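Local coordinates for protein leucine aminopeptidase (Parabacteroides distasonis, PDB 3TC8) that binds zinc and belongs to peptidase family M28, probably acting as an aminopeptidase or a glutaminyl-peptide cyclotransferase, at residues D25-Y30 and L135-R140; A125-S130 and Q283-E288. All blocks are in the same frame, centred on the assembly; numbering follows the deposited sequence. Where two conformers were deposited one is given.

Interaction 1: D25-Y30 and L135-R140; sequences DSAYAY and LLEIAR
Ala-27 and Glu-137 mark the nearest backbone approach, where two helical segments cross at 130° with their axes 8.7 Å apart. The polar half of the contact centres on the Glu-137 carboxylate. Ser-26 OG donates to Glu-137 OE1 over 2.7 Å, coming from above the carboxylate plane. Arg-140, one turn on in the same helix, grips the carboxylate side-on. Its NE reaches Glu-137 OE1 at 2.8 Å on the syn side, from the face opposite to Ser-26 OG, and its NH2 bonds to Glu-137 OE2 at 3.0 Å. With CG trans to the main-chain nitrogen (chi1 174°) and a bend at chi2, the Glu-137 chain brings OE1 to Ser-26. The apolar half is a CH-pi contact. Leu-136 CB lies over one face of the Tyr-30 ring, 3.8 Å from its centroid, while Leu-136 CD1 also packs on that ring. Tyr-30 OH bonds to Glu-57. With an alanine in place of Glu-137, Ser-26 would probably lose its acceptor and Arg-140 its salt-bridge mate. Asn-23 N and Gln-141 also bond to Glu-137 OE2. Leu-136 reaches Leu-54 of helix 45-60 and Phe-155 of strand 150-156; helix 125-144 is therefore packed against helix 24-36, helix 45-60 and the central sheet at once.

Interaction 2: A125-S130 and Q283-E288; sequences ADDGGS and QKDNME
Asp-285 and Ala-125 bury the most surface here, and Asp-127 carries the contact to the zinc. The Asp-285 carboxylate faces the first turn of helix 125-144 and accepts from two successive backbone N-H groups. Its OD1 takes the N-H of Asp-126 at 2.8 Å, and its OD2 takes that of Asp-127 at 3.1 Å. Both oxygens use their syn lone pairs. CG of Asp-285 stands anti to the backbone N (chi1 -174°), which carries the carboxylate over to the helix. A third bond runs from Ala-125 N to the backbone O of Asp-285 at 3.3 Å; it is nearly straight, but the donor sits above the carbonyl plane. Ala-125 CB presses on the Asn-286 carbonyl carbon at 3.4 Å and meets Met-287 SE (a selenomethionine) at 4.1 Å. Asn-286 OD1 forms an Asx turn with Glu-288 N. One water donates to Asp-127 OD2 and to Asp-285 OD2, bridging the two acids. Asp-127 OD2, the oxygen that takes this water, binds zinc with Asp-160 and His-281; OD1 is hydrogen-bonded to His-102. Asp-285 is thus a second-shell residue: it probably helps to fix the backbone of a zinc ligand and, through the water, is linked to the ligand's carboxylate.

From the N terminus, the chain first forms helix 24-36. It then runs through helix 45-60 and strands 64-73, 79-89 and 96-102 before entering helix 125-144. Interaction 1 closes this span when residues 135-140 meet 25-30. Interaction 2 starts earlier on the same helix, at 125-130, and closes much later, when the loop before helix 292-308 returns with 283-288. The two closures therefore cross. Helix 125-144 is common to both: its start carries the zinc ligand Asp-127 and, like its middle, also packs on helix 24-36. The contacts also touch directly, with Tyr-28 CZ packing on Met-287 CE at 3.5 Å. Together they tie the N-terminal helix to the zinc-site loop.

Interaction 1: D25-Y30 and L135-R140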
ATOM      1  N   ASP A  25      11.939   9.269  -9.878  1.00 10.04           N
ATOM      2  CA  ASP A  25      11.387  10.603 -10.137  0.50  9.45           C
ATOM      3  C   ASP A  25       9.927  10.479 -10.493  1.00  9.56           C
ATOM      4  O   ASP A  25       9.081  11.265 -10.059  1.00  9.89           O
ATOM      5  CB  ASP A  25      12.079  11.305 -11.324  0.50 10.63           C
ATOM      6  CG  ASP A  25      13.437  11.907 -10.974  0.50 11.04           C
ATOM      7  OD1 ASP A  25      13.792  12.083  -9.783  0.50 12.86           O
ATOM      8  OD2 ASP A  25      14.151  12.254 -11.952  0.50 15.83           O
ATOM      9  N   SER A  26       9.618   9.528 -11.349  1.00  9.10           N
ATOM     10  CA  SER A  26       8.270   9.254 -11.743  1.00  9.14           C
ATOM     11  C   SER A  26       7.378   8.811 -10.584  1.00  8.56           C
ATOM     12  O   SER A  26       6.259   9.313 -10.410  1.00  9.09           O
ATOM     13  CB  SER A  26       8.260   8.217 -12.864  1.00  9.95           C
ATOM     14  OG  SER A  26       6.951   7.725 -13.129  1.00 10.51           O
ATOM     15  N   ALA A  27       7.891   7.875  -9.794  1.00  8.22           N
ATOM     16  CA  ALA A  27       7.141   7.458  -8.619  1.00  8.12           C
ATOM     17  C   ALA A  27       6.856   8.654  -7.697  1.00  8.34           C
ATOM     18  O   ALA A  27       5.760   8.784  -7.157  1.00  8.44           O
ATOM     19  CB  ALA A  27       7.900   6.358  -7.887  1.00  9.12           C
ATOM     20  N   TYR A  28       7.870   9.473  -7.462  1.00  8.03           N
ATOM     21  CA  TYR A  28       7.699  10.646  -6.620  1.00  8.46           C
ATOM     22  C   TYR A  28       6.586  11.550  -7.147  1.00  8.74           C
ATOM     23  O   TYR A  28       5.724  12.012  -6.401  1.00  9.00           O
ATOM     24  CB  TYR A  28       9.027  11.399  -6.556  1.00  9.32           C
ATOM     25  CG  TYR A  28       9.013  12.619  -5.682  1.00 10.25           C
ATOM     26  CD1 TYR A  28       8.482  13.825  -6.105  1.00 11.81           C
ATOM     27  CD2 TYR A  28       9.553  12.551  -4.407  1.00 10.76           C
ATOM     28  CE1 TYR A  28       8.501  14.939  -5.225  1.00 13.83           C
ATOM     29  CE2 TYR A  28       9.570  13.642  -3.539  1.00 12.42           C
ATOM     30  CZ  TYR A  28       9.038  14.808  -3.952  1.00 12.88           C
ATOM     31  OH  TYR A  28       9.045  15.913  -3.089  1.00 17.17           O
ATOM     32  N   ALA A  29       6.571  11.765  -8.456  1.00  9.10           N
ATOM     33  CA  ALA A  29       5.548  12.596  -9.055  1.00  8.66           C
ATOM     34  C   ALA A  29       4.176  11.958  -8.902  1.00  8.87           C
ATOM     35  O   ALA A  29       3.183  12.698  -8.758  1.00  9.16           O
ATOM     36  CB  ALA A  29       5.864  12.869 -10.521  1.00 10.51           C
ATOM     37  N   TYR A  30       4.064  10.625  -8.980  1.00  8.48           N
ATOM     38  CA  TYR A  30       2.769   9.975  -8.703  1.00  8.04           C
ATOM     39  C   TYR A  30       2.312  10.204  -7.275  1.00  8.45           C
ATOM     40  O   TYR A  30       1.107  10.330  -7.016  1.00  9.21           O
ATOM     41  CB  TYR A  30       2.810   8.487  -9.042  1.00  8.46           C
ATOM     42  CG  TYR A  30       2.796   8.116 -10.493  1.00  8.10           C
ATOM     43  CD1 TYR A  30       1.852   8.660 -11.349  1.00  8.80           C
ATOM     44  CD2 TYR A  30       3.679   7.208 -11.015  1.00  8.61           C
ATOM     45  CE1 TYR A  30       1.800   8.292 -12.700  1.00  9.98           C
ATOM     46  CE2 TYR A  30       3.630   6.835 -12.341  1.00  8.97           C
ATOM     47  CZ  TYR A  30       2.682   7.393 -13.181  1.00  9.26           C
ATOM     48  OH  TYR A  30       2.664   6.997 -14.503  1.00 11.81           O
ATOM     49  N   LEU A 135       3.613   1.619  -6.738  1.00  7.22           N
ATOM     50  CA  LEU A 135       2.892   0.660  -7.557  1.00  7.46           C
ATOM     51  C   LEU A 135       2.501   1.216  -8.912  1.00  7.56           C
ATOM     52  O   LEU A 135       2.496   0.463  -9.895  1.00  7.66           O
ATOM     53  CB  LEU A 135       1.657   0.132  -6.842  1.00  7.77           C
ATOM     54  CG  LEU A 135       1.927  -0.820  -5.679  1.00  8.29           C
ATOM     55  CD1 LEU A 135       0.638  -1.339  -5.066  1.00 11.03           C
ATOM     56  CD2 LEU A 135       2.831  -2.006  -6.047  1.00 10.70           C
ATOM     57  N   LEU A 136       2.169   2.496  -9.031  1.00  7.13           N
ATOM     58  CA  LEU A 136       1.912   3.079 -10.312  1.00  7.85           C
ATOM     59  C   LEU A 136       3.136   3.011 -11.199  1.00  7.16           C
ATOM     60  O   LEU A 136       3.014   2.689 -12.380  1.00  7.84           O
ATOM     61  CB  LEU A 136       1.409   4.532 -10.224  1.00  8.18           C
ATOM     62  CG  LEU A 136      -0.032   4.701  -9.715  1.00  8.89           C
ATOM     63  CD1 LEU A 136      -0.251   6.187  -9.390  1.00 10.34           C
ATOM     64  CD2 LEU A 136      -1.054   4.243 -10.787  1.00  9.47           C
ATOM     65  N   GLU A 137       4.304   3.315 -10.664  1.00  7.11           N
ATOM     66  CA  GLU A 137       5.514   3.237 -11.466  1.00  8.02           C
ATOM     67  C   GLU A 137       5.850   1.801 -11.853  1.00  7.76           C
ATOM     68  O   GLU A 137       6.246   1.518 -12.989  1.00  8.43           O
ATOM     69  CB  GLU A 137       6.648   3.926 -10.743  1.00  8.49           C
ATOM     70  CG  GLU A 137       8.001   3.793 -11.418  1.00  8.92           C
ATOM     71  CD  GLU A 137       8.058   4.298 -12.850  1.00  9.10           C
ATOM     72  OE1 GLU A 137       7.178   5.088 -13.270  1.00  9.54           O
ATOM     73  OE2 GLU A 137       9.049   3.960 -13.570  1.00 10.41           O
ATOM     74  N   ILE A 138       5.650   0.851 -10.939  1.00  8.19           N
ATOM     75  CA  ILE A 138       5.804  -0.574 -11.234  1.00  8.28           C
ATOM     76  C   ILE A 138       4.861  -0.984 -12.356  1.00  8.23           C
ATOM     77  O   ILE A 138       5.247  -1.627 -13.325  1.00  8.49           O
ATOM     78  CB  ILE A 138       5.617  -1.410  -9.960  1.00  8.05           C
ATOM     79  CG1 ILE A 138       6.823  -1.255  -9.039  1.00  8.98           C
ATOM     80  CG2 ILE A 138       5.346  -2.904 -10.285  1.00  9.24           C
ATOM     81  CD1 ILE A 138       6.571  -1.614  -7.619  1.00 10.16           C
ATOM     82  N   ALA A 139       3.593  -0.551 -12.261  1.00  8.46           N
ATOM     83  CA  ALA A 139       2.609  -0.886 -13.245  1.00  8.51           C
ATOM     84  C   ALA A 139       2.943  -0.257 -14.611  1.00  8.13           C
ATOM     85  O   ALA A 139       2.715  -0.863 -15.664  1.00  8.44           O
ATOM     86  CB  ALA A 139       1.214  -0.415 -12.743  1.00  9.09           C
ATOM     87  N   ARG A 140       3.499   0.958 -14.600  1.00  8.17           N
ATOM     88  CA  ARG A 140       3.932   1.580 -15.821  1.00  8.46           C
ATOM     89  C   ARG A 140       4.977   0.741 -16.534  1.00  8.67           C
ATOM     90  O   ARG A 140       4.950   0.515 -17.747  1.00  9.12           O
ATOM     91  CB  ARG A 140       4.469   2.994 -15.561  1.00  8.41           C
ATOM     92  CG  ARG A 140       4.726   3.783 -16.831  1.00  9.17           C
ATOM     93  CD  ARG A 140       5.139   5.226 -16.571  1.00 10.06           C
ATOM     94  NE  ARG A 140       6.493   5.323 -16.021  1.00  9.54           N
ATOM     95  CZ  ARG A 140       7.573   5.610 -16.711  1.00 10.19           C
ATOM     96  NH1 ARG A 140       7.543   5.924 -18.006  1.00 11.75           N
ATOM     97  NH2 ARG A 140       8.708   5.612 -16.082  1.00 11.00           N
TER

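Interaction 2: A125-S130 and Q283-E288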
ATOM      1  N   ALA A 125       0.848  11.505   2.538  1.00  8.97           N
ATOM      2  CA  ALA A 125       1.841  11.371   1.482  1.00  8.71           C
ATOM      3  C   ALA A 125       2.569  10.028   1.629  1.00  8.50           C
ATOM      4  O   ALA A 125       2.726   9.319   0.623  1.00  9.23           O
ATOM      5  CB  ALA A 125       2.852  12.510   1.574  1.00 10.18           C
ATOM      6  N   ASP A 126       3.070   9.712   2.828  1.00  8.47           N
ATOM      7  CA  ASP A 126       3.729   8.440   3.034  1.00  8.45           C
ATOM      8  C   ASP A 126       2.703   7.349   3.312  1.00  8.89           C
ATOM      9  O   ASP A 126       2.793   6.242   2.763  1.00  9.41           O
ATOM     10  CB  ASP A 126       4.773   8.539   4.125  1.00  8.75           C
ATOM     11  CG  ASP A 126       5.818   7.452   4.101  1.00  9.26           C
ATOM     12  OD1 ASP A 126       5.988   6.795   3.055  1.00  9.08           O
ATOM     13  OD2 ASP A 126       6.477   7.282   5.153  1.00 11.13           O
ATOM     14  N   ASP A 127       1.738   7.609   4.198  1.00  8.45           N
ATOM     15  CA  ASP A 127       0.697   6.666   4.576  1.00  8.15           C
ATOM     16  C   ASP A 127      -0.439   6.765   3.578  1.00  9.24           C
ATOM     17  O   ASP A 127      -1.423   7.473   3.768  1.00 10.54           O
ATOM     18  CB  ASP A 127       0.282   6.967   5.968  1.00  8.78           C
ATOM     19  CG  ASP A 127      -0.526   5.909   6.646  1.00  9.48           C
ATOM     20  OD1 ASP A 127      -0.984   4.955   6.005  1.00 10.38           O
ATOM     21  OD2 ASP A 127      -0.734   6.104   7.877  1.00 12.79           O
ATOM     22  N   GLY A 128      -0.279   6.057   2.477  1.00  9.13           N
ATOM     23  CA  GLY A 128      -1.165   6.015   1.332  1.00 10.14           C
ATOM     24  C   GLY A 128      -0.451   6.381   0.040  1.00  9.50           C
ATOM     25  O   GLY A 128      -0.300   5.562  -0.879  1.00  9.85           O
ATOM     26  N   GLY A 129       0.011   7.603  -0.072  1.00  8.67           N
ATOM     27  CA  GLY A 129       0.604   8.034  -1.310  1.00  8.51           C
ATOM     28  C   GLY A 129       1.770   7.218  -1.766  1.00  7.31           C
ATOM     29  O   GLY A 129       1.882   6.901  -2.944  1.00  7.91           O
ATOM     30  N   SER A 130       2.670   6.869  -0.858  1.00  7.32           N
ATOM     31  CA  SER A 130       3.953   6.242  -1.250  1.00  7.93           C
ATOM     32  C   SER A 130       3.732   4.879  -1.882  1.00  7.04           C
ATOM     33  O   SER A 130       4.313   4.594  -2.933  1.00  7.72           O
ATOM     34  CB  SER A 130       4.893   6.129  -0.071  1.00  8.14           C
ATOM     35  OG  SER A 130       4.406   5.210   0.907  1.00  8.52           O
ATOM     36  N   GLN A 283      -0.119  15.733  11.213  1.00 11.37           N
ATOM     37  CA  GLN A 283      -0.123  16.656  10.103  1.00 11.56           C
ATOM     38  C   GLN A 283       1.148  16.672   9.287  1.00 11.73           C
ATOM     39  O   GLN A 283       1.101  17.078   8.108  1.00 13.00           O
ATOM     40  CB  GLN A 283      -0.425  18.069  10.602  1.00 11.86           C
ATOM     41  CG  GLN A 283      -1.904  18.260  10.978  1.00 12.06           C
ATOM     42  CD  GLN A 283      -2.783  18.341   9.775  1.00 12.54           C
ATOM     43  OE1 GLN A 283      -2.774  19.373   9.091  1.00 14.70           O
ATOM     44  NE2 GLN A 283      -3.534  17.278   9.483  1.00 12.38           N
ATOM     45  N   LYS A 284       2.238  16.180   9.853  1.00 11.63           N
ATOM     46  CA  LYS A 284       3.502  16.140   9.133  1.00 12.59           C
ATOM     47  C   LYS A 284       3.683  14.946   8.206  1.00 11.24           C
ATOM     48  O   LYS A 284       4.732  14.836   7.582  1.00 12.11           O
ATOM     49  CB  LYS A 284       4.652  16.209  10.124  1.00 13.49           C
ATOM     50  CG  LYS A 284       4.841  17.589  10.686  1.00 17.01           C
ATOM     51  CD  LYS A 284       6.073  17.704  11.536  1.00 20.60           C
ATOM     52  CE  LYS A 284       6.335  19.109  12.059  1.00 25.77           C
ATOM     53  NZ  LYS A 284       7.367  19.072  13.162  1.00 29.74           N
ATOM     54  N   ASP A 285       2.645  14.132   7.997  1.00 10.65           N
ATOM     55  CA  ASP A 285       2.684  13.128   6.928  1.00 10.68           C
ATOM     56  C   ASP A 285       2.328  13.803   5.585  1.00 10.40           C
ATOM     57  O   ASP A 285       1.249  13.610   5.000  1.00 11.58           O
ATOM     58  CB  ASP A 285       1.787  11.934   7.218  1.00 10.39           C
ATOM     59  CG  ASP A 285       1.952  10.838   6.175  1.00  9.55           C
ATOM     60  OD1 ASP A 285       2.862  10.961   5.327  1.00 10.23           O
ATOM     61  OD2 ASP A 285       1.131   9.913   6.153  1.00 10.92           O
ATOM     62  N   ASN A 286       3.325  14.534   5.114  1.00 10.47           N
ATOM     63  CA  ASN A 286       3.193  15.383   3.958  1.00 11.02           C
ATOM     64  C   ASN A 286       4.384  15.144   2.997  1.00 10.58           C
ATOM     65  O   ASN A 286       5.218  14.260   3.212  1.00 10.87           O
ATOM     66  CB  ASN A 286       3.016  16.863   4.377  1.00 12.68           C
ATOM     67  CG  ASN A 286       4.189  17.399   5.081  1.00 13.80           C
ATOM     68  OD1 ASN A 286       5.305  16.937   4.909  1.00 15.16           O
ATOM     69  ND2 ASN A 286       3.963  18.393   5.932  1.00 17.77           N
HETATM   70  N   MSE A 287       4.461  15.915   1.937  1.00 11.12           N
HETATM   71  CA  MSE A 287       5.440  15.640   0.904  1.00 11.06           C
HETATM   72  C   MSE A 287       6.870  15.824   1.367  1.00 12.09           C
HETATM   73  O   MSE A 287       7.783  15.267   0.748  1.00 12.06           O
HETATM   74  CB  MSE A 287       5.201  16.484  -0.344  1.00 12.47           C
HETATM   75  CG  MSE A 287       3.990  16.096  -1.203  1.00 13.11           C
HETATM   76 SE   MSE A 287       4.102  14.288  -1.875  0.75 14.62          SE
HETATM   77  CE  MSE A 287       5.764  14.361  -2.817  1.00 15.37           C
ATOM     78  N   GLU A 288       7.109  16.554   2.453  1.00 12.40           N
ATOM     79  CA  GLU A 288       8.475  16.841   2.832  0.50 12.66           C
ATOM     80  C   GLU A 288       9.287  15.602   3.213  1.00 11.99           C
ATOM     81  O   GLU A 288      10.501  15.620   3.010  1.00 14.36           O
ATOM     82  CB  GLU A 288       8.535  17.888   3.942  0.50 13.11           C
ATOM     83  CG  GLU A 288       7.772  19.171   3.627  0.50 15.43           C
ATOM     84  CD  GLU A 288       7.824  20.203   4.718  0.50 21.72           C
ATOM     85  OE1 GLU A 288       6.781  20.847   4.939  0.50 25.71           O
ATOM     86  OE2 GLU A 288       8.902  20.364   5.325  0.50 24.68           O
TER
HETATM   87  O   HOH W   1       0.308   8.746   8.618  1.00 11.74           O